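Local coordinates for protein lectin (Cicer arietinum, PDB 3S18) that agglutinates red blood cells, probably by binding complex sugars, and is a seed albumin built as a four-bladed hemopexin-type beta-propeller, at residues S12-E17 with Y88-D93; I22-V27 with P44-D49. One frame throughout, in Å; residues are numbered along the deposited sequence.

Interaction 1: residues S12-E17 with Y88-D93; sequences SSRNNE and YAPHSD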
loop_
_atom_site.group_PDB
_atom_site.type_symbol
_atom_site.label_atom_id
_atom_site.label_comp_id
_atom_site.label_asym_id
_atom_site.label_seq_id
_atom_site.Cartn_x
_atom_site.Cartn_y
_atom_site.Cartn_z
ATOM N N SER A 12 -13.744 -3.464 20.861
ATOM C CA SER A 12 -14.166 -4.825 20.555
ATOM C C SER A 12 -15.657 -5.003 20.833
ATOM O O SER A 12 -16.234 -4.269 21.629
ATOM C CB SER A 12 -13.402 -5.827 21.413
ATOM O OG SER A 12 -13.809 -7.135 21.105
ATOM N N SER A 13 -16.260 -5.983 20.160
ATOM C CA SER A 13 -17.603 -6.441 20.475
ATOM C C SER A 13 -17.637 -7.097 21.857
ATOM O O SER A 13 -18.672 -7.105 22.497
ATOM C CB SER A 13 -18.070 -7.447 19.432
ATOM O OG SER A 13 -17.069 -8.435 19.261
ATOM N N ARG A 14 -16.517 -7.658 22.308
ATOM C CA ARG A 14 -16.433 -8.190 23.672
ATOM C C ARG A 14 -16.470 -7.041 24.695
ATOM O O ARG A 14 -15.742 -6.051 24.572
ATOM C CB ARG A 14 -15.173 -9.048 23.880
ATOM C CG ARG A 14 -14.976 -10.236 22.905
ATOM C CD ARG A 14 -16.074 -11.289 22.979
ATOM N NE ARG A 14 -15.533 -12.660 22.969
ATOM C CZ ARG A 14 -15.680 -13.532 21.972
ATOM N NH1 ARG A 14 -16.359 -13.199 20.875
ATOM N NH2 ARG A 14 -15.156 -14.740 22.081
ATOM N N ASN A 15 -17.337 -7.171 25.693
ATOM C CA ASN A 15 -17.499 -6.134 26.707
ATOM C C ASN A 15 -16.184 -5.667 27.343
ATOM O O ASN A 15 -15.331 -6.477 27.710
ATOM C CB ASN A 15 -18.472 -6.592 27.795
ATOM C CG ASN A 15 -18.910 -5.444 28.707
ATOM O OD1 ASN A 15 -19.745 -4.603 28.339
ATOM N ND2 ASN A 15 -18.346 -5.407 29.904
ATOM N N ASN A 16 -16.041 -4.355 27.468
ATOM C CA ASN A 16 -14.876 -3.727 28.094
ATOM C C ASN A 16 -13.506 -4.029 27.468
ATOM O O ASN A 16 -12.464 -3.807 28.106
ATOM C CB ASN A 16 -14.883 -3.948 29.616
ATOM C CG ASN A 16 -15.978 -3.142 30.303
ATOM O OD1 ASN A 16 -16.432 -2.117 29.778
ATOM N ND2 ASN A 16 -16.416 -3.604 31.461
ATOM N N GLU A 17 -13.508 -4.484 26.210
ATOM C CA GLU A 17 -12.261 -4.832 25.517
ATOM C C GLU A 17 -11.980 -3.879 24.350
ATOM O O GLU A 17 -12.907 -3.336 23.740
ATOM C CB GLU A 17 -12.286 -6.292 25.040
ATOM C CG GLU A 17 -12.473 -7.287 26.168
ATOM C CD GLU A 17 -12.150 -8.729 25.802
ATOM O OE1 GLU A 17 -11.673 -9.013 24.675
ATOM O OE2 GLU A 17 -12.387 -9.593 26.674
ATOM N N TYR A 88 -12.290 -8.986 12.652
ATOM C CA TYR A 88 -11.159 -9.212 13.559
ATOM C C TYR A 88 -11.323 -10.440 14.460
ATOM O O TYR A 88 -10.455 -10.718 15.286
ATOM C CB TYR A 88 -10.831 -7.953 14.376
ATOM C CG TYR A 88 -11.988 -7.429 15.178
ATOM C CD1 TYR A 88 -12.791 -6.412 14.679
ATOM C CD2 TYR A 88 -12.280 -7.947 16.436
ATOM C CE1 TYR A 88 -13.867 -5.921 15.411
ATOM C CE2 TYR A 88 -13.371 -7.481 17.171
ATOM C CZ TYR A 88 -14.148 -6.463 16.652
ATOM O OH TYR A 88 -15.211 -5.980 17.354
ATOM N N ALA A 89 -12.426 -11.172 14.280
ATOM C CA ALA A 89 -12.678 -12.447 14.971
ATOM C C ALA A 89 -12.037 -12.492 16.365
ATOM O O ALA A 89 -10.995 -13.127 16.566
ATOM C CB ALA A 89 -12.217 -13.608 14.119
ATOM N N PRO A 90 -12.653 -11.803 17.338
ATOM C CA PRO A 90 -12.015 -11.665 18.644
ATOM C C PRO A 90 -11.825 -13.007 19.365
ATOM O O PRO A 90 -12.772 -13.804 19.450
ATOM C CB PRO A 90 -12.994 -10.774 19.408
ATOM C CG PRO A 90 -14.322 -11.051 18.770
ATOM C CD PRO A 90 -14.003 -11.221 17.318
ATOM N N HIS A 91 -10.605 -13.226 19.873
ATOM C CA HIS A 91 -10.238 -14.415 20.665
ATOM C C HIS A 91 -10.140 -15.696 19.830
ATOM O O HIS A 91 -10.421 -16.800 20.321
ATOM C CB HIS A 91 -11.195 -14.632 21.849
ATOM C CG HIS A 91 -11.044 -13.620 22.941
ATOM N ND1 HIS A 91 -11.571 -12.348 22.855
ATOM C CD2 HIS A 91 -10.421 -13.687 24.139
ATOM C CE1 HIS A 91 -11.295 -11.684 23.963
ATOM N NE2 HIS A 91 -10.597 -12.472 24.757
ATOM N N SER A 92 -9.761 -15.545 18.566
ATOM C CA SER A 92 -9.587 -16.686 17.678
ATOM C C SER A 92 -8.674 -16.295 16.543
ATOM O O SER A 92 -8.245 -15.151 16.452
ATOM C CB SER A 92 -10.931 -17.195 17.137
ATOM O OG SER A 92 -11.311 -16.468 15.991
ATOM N N ASP A 93 -8.391 -17.255 15.674
ATOM C CA ASP A 93 -7.467 -17.054 14.553
ATOM C C ASP A 93 -8.218 -16.956 13.216
ATOM O O ASP A 93 -7.644 -17.222 12.151
ATOM C CB ASP A 93 -6.469 -18.221 14.516
ATOM C CG ASP A 93 -7.149 -19.575 14.249
ATOM O OD1 ASP A 93 -6.454 -20.511 13.777
ATOM O OD2 ASP A 93 -8.375 -19.713 14.509
#
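With CG of Tyr-88 held between its backbone N and carbonyl carbon (chi1 57°), the phenol reaches across to the 12-17 loop, while Arg-14, bent at chi2 (-62°) and again at chi3, folds its guanidinium back over Pro-90. The phenol oxygen is the polar anchor: Ser-13 N donates to Tyr-88 OH at 3.0 Å, lying at the ring edge near its plane, though the N-H...O angle of 138° makes the bond distinctly bent. Ser-13 OG stays 3.6 Å from Tyr-88 OH and bonds instead to Asn-73 OD1. Ser-12 OG accepts from Arg-14 N at 3.0 Å, an ST turn that braces the loop as it enters the type II turn 14-17. Pro-90 supplies apolar surface against the 12-17 loop. Its CG lies 3.6 Å from Arg-14 NH1 and 3.8 Å from Ser-13 OG, and its carbonyl O sits over one face of the guanidinium, offset toward the rim, with Arg-14 CZ 3.9 Å from Pro-90 O. The Tyr-88 ring also meets those of Phe-10 and Tyr-19. The contact thus joins the loop between strands 6-11 and 17-22 to the one between 82-87 and 96-103, linking two propeller blades. The chemistry suggests that one bent hydrogen bond and proline packing carry much of the contact, the carbonyl oxygen over the guanidinium face probably adding a modest electrostatic term.

Interaction 2: residues I22-V27 with P44-D49; sequences INDKYV and PSFVRD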
loop_
_atom_site.group_PDB
_atom_site.type_symbol
_atom_site.label_atom_id
_atom_site.label_comp_id
_atom_site.label_asym_id
_atom_site.label_seq_id
_atom_site.Cartn_x
_atom_site.Cartn_y
_atom_site.Cartn_z
ATOM N N ILE A 22 0.255 0.114 18.107
ATOM C CA ILE A 22 1.458 0.875 18.424
ATOM C C ILE A 22 2.562 0.399 17.494
ATOM O O ILE A 22 2.901 -0.796 17.487
ATOM C CB ILE A 22 1.894 0.629 19.897
ATOM C CG1 ILE A 22 0.751 0.947 20.861
ATOM C CG2 ILE A 22 3.180 1.405 20.241
ATOM C CD1 ILE A 22 0.507 -0.143 21.884
ATOM N N ASN A 23 3.130 1.323 16.713
ATOM C CA ASN A 23 4.062 0.943 15.659
ATOM C C ASN A 23 3.477 -0.190 14.790
ATOM O O ASN A 23 2.394 -0.040 14.222
ATOM C CB ASN A 23 5.428 0.555 16.251
ATOM C CG ASN A 23 6.065 1.689 17.050
ATOM O OD1 ASN A 23 5.757 2.862 16.840
ATOM N ND2 ASN A 23 6.973 1.337 17.955
ATOM N N ASP A 24 4.177 -1.321 14.717
ATOM C CA ASP A 24 3.730 -2.469 13.940
ATOM C C ASP A 24 3.162 -3.578 14.839
ATOM O O ASP A 24 2.974 -4.719 14.411
ATOM C CB ASP A 24 4.851 -2.976 13.033
ATOM C CG ASP A 24 6.119 -3.339 13.797
ATOM O OD1 ASP A 24 6.193 -3.125 15.032
ATOM O OD2 ASP A 24 7.049 -3.842 13.142
ATOM N N LYS A 25 2.843 -3.213 16.074
ATOM C CA LYS A 25 2.339 -4.173 17.048
ATOM C C LYS A 25 0.939 -3.794 17.546
ATOM O O LYS A 25 0.416 -2.728 17.219
ATOM C CB LYS A 25 3.320 -4.291 18.209
ATOM C CG LYS A 25 4.659 -4.836 17.771
ATOM C CD LYS A 25 5.625 -4.913 18.908
ATOM C CE LYS A 25 7.045 -5.032 18.383
ATOM N NZ LYS A 25 7.912 -5.518 19.491
ATOM N N TYR A 26 0.320 -4.668 18.321
ATOM C CA TYR A 26 -0.946 -4.311 18.927
ATOM C C TYR A 26 -1.058 -4.971 20.296
ATOM O O TYR A 26 -0.307 -5.871 20.598
ATOM C CB TYR A 26 -2.110 -4.698 18.002
ATOM C CG TYR A 26 -2.411 -6.177 17.969
ATOM C CD1 TYR A 26 -1.675 -7.047 17.153
ATOM C CD2 TYR A 26 -3.431 -6.708 18.752
ATOM C CE1 TYR A 26 -1.949 -8.414 17.128
ATOM C CE2 TYR A 26 -3.710 -8.059 18.738
ATOM C CZ TYR A 26 -2.968 -8.904 17.925
ATOM O OH TYR A 26 -3.260 -10.238 17.920
ATOM N N VAL A 27 -1.961 -4.479 21.130
ATOM C CA VAL A 27 -2.297 -5.124 22.395
ATOM C C VAL A 27 -3.806 -5.212 22.501
ATOM O O VAL A 27 -4.526 -4.331 22.033
ATOM C CB VAL A 27 -1.722 -4.381 23.660
ATOM C CG1 VAL A 27 -0.205 -4.318 23.636
ATOM C CG2 VAL A 27 -2.291 -2.996 23.808
ATOM N N PRO A 44 2.052 -7.227 23.935
ATOM C CA PRO A 44 2.243 -6.669 22.595
ATOM C C PRO A 44 2.809 -7.696 21.610
ATOM O O PRO A 44 3.740 -8.430 21.939
ATOM C CB PRO A 44 3.255 -5.549 22.825
ATOM C CG PRO A 44 4.015 -5.973 24.021
ATOM C CD PRO A 44 3.017 -6.668 24.899
ATOM N N SER A 45 2.225 -7.757 20.419
ATOM C CA SER A 45 2.718 -8.656 19.395
ATOM C C SER A 45 2.566 -8.032 18.033
ATOM O O SER A 45 1.782 -7.109 17.862
ATOM C CB SER A 45 1.997 -10.007 19.468
ATOM O OG SER A 45 0.607 -9.831 19.420
ATOM N N PHE A 46 3.325 -8.529 17.061
ATOM C CA PHE A 46 3.250 -7.987 15.716
ATOM C C PHE A 46 1.834 -8.208 15.161
ATOM O O PHE A 46 1.227 -9.255 15.401
ATOM C CB PHE A 46 4.317 -8.600 14.794
ATOM C CG PHE A 46 5.743 -8.244 15.168
ATOM C CD1 PHE A 46 6.246 -6.962 14.929
ATOM C CD2 PHE A 46 6.592 -9.204 15.731
ATOM C CE1 PHE A 46 7.575 -6.627 15.264
ATOM C CE2 PHE A 46 7.922 -8.888 16.073
ATOM C CZ PHE A 46 8.419 -7.597 15.839
ATOM N N VAL A 47 1.315 -7.211 14.446
ATOM C CA VAL A 47 0.039 -7.333 13.760
ATOM C C VAL A 47 0.074 -8.564 12.856
ATOM O O VAL A 47 -0.897 -9.331 12.787
ATOM C CB VAL A 47 -0.332 -6.036 12.961
ATOM C CG1 VAL A 47 -1.544 -6.262 12.035
ATOM C CG2 VAL A 47 -0.609 -4.869 13.922
ATOM N N ARG A 48 1.208 -8.775 12.196
ATOM C CA ARG A 48 1.329 -9.889 11.259
ATOM C C ARG A 48 1.318 -11.259 11.955
ATOM O O ARG A 48 0.994 -12.252 11.324
ATOM C CB ARG A 48 2.562 -9.732 10.374
ATOM C CG ARG A 48 3.876 -9.968 11.076
ATOM C CD ARG A 48 5.036 -9.682 10.147
ATOM N NE ARG A 48 6.250 -9.383 10.904
ATOM C CZ ARG A 48 6.672 -8.158 11.202
ATOM N NH1 ARG A 48 5.994 -7.088 10.791
ATOM N NH2 ARG A 48 7.789 -8.004 11.907
ATOM N N ASP A 49 1.669 -11.301 13.241
ATOM C CA ASP A 49 1.614 -12.540 14.007
ATOM C C ASP A 49 0.199 -12.818 14.511
ATOM O O ASP A 49 -0.262 -13.950 14.448
ATOM C CB ASP A 49 2.584 -12.519 15.209
ATOM C CG ASP A 49 4.048 -12.553 14.798
ATOM O OD1 ASP A 49 4.358 -12.913 13.634
ATOM O OD2 ASP A 49 4.902 -12.218 15.656
HETATM O O HOH W 1 3.242 -6.370 12.212
#
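Tyr-26 and Ser-45 form the hydrogen-bonded pair of a short antiparallel ladder in a propeller blade, where strand 25-30 meets strand 43-46 just before helix 47-50. Both backbone groups of each residue are paired: Tyr-26 N donates to Ser-45 O at 2.9 Å, and Ser-45 N returns a bond to Tyr-26 O at 3.2 Å. Tyr-26 O also receives a CA-H...O contact from Pro-44 CA, 3.3 Å away. One step on, Lys-25 and Phe-46 make the non-hydrogen-bonded pair, and the type II' turn 22-25 presents Asp-24 O to the start of the helix. This carbonyl takes two donors: Val-47 N, in a nearly straight bond of 3.0 Å (173°), and a water that donates to it at 2.8 Å. The same water accepts from Arg-48 N, so the first two amides of the helix are met directly and through water by one turn carbonyl. Arg-48 NH1 is bonded to Gly-60 O and stays beyond salt-bridge range of Asp-24 OD2. Tyr-26 CD1 packs on Val-47 CG2, and the ring also meets Tyr-51. Phe-46, with CG anti to its carbonyl carbon (chi1 -66°), runs alongside both Asp-24 and Lys-25. The Asp-24 carboxylate stands almost perpendicular to the ring at its edge, and Lys-25 CE approaches Phe-46 CE1 obliquely to 3.5 Å.

From the N terminus, strand 6-11 leads into the 12-17 loop, which opens the circuit that interaction 1 will close; strand 17-22 then turns back into strand 25-30, bringing in the first half of interaction 2. The chain returns through strand 43-46, and interaction 2 closes a short loop joining strand 25-30 to that strand and the start of helix 47-50. Only after a second four-stranded sheet has been largely built does the chain reach 88-93 and close interaction 1. Interaction 2 is therefore nested inside interaction 1, without crossing. Their centres are 16 Å apart and their nearest atoms about 7 Å, with no touch. Interaction 2 pairs strands of one sheet; interaction 1 joins loops of neighbouring blades.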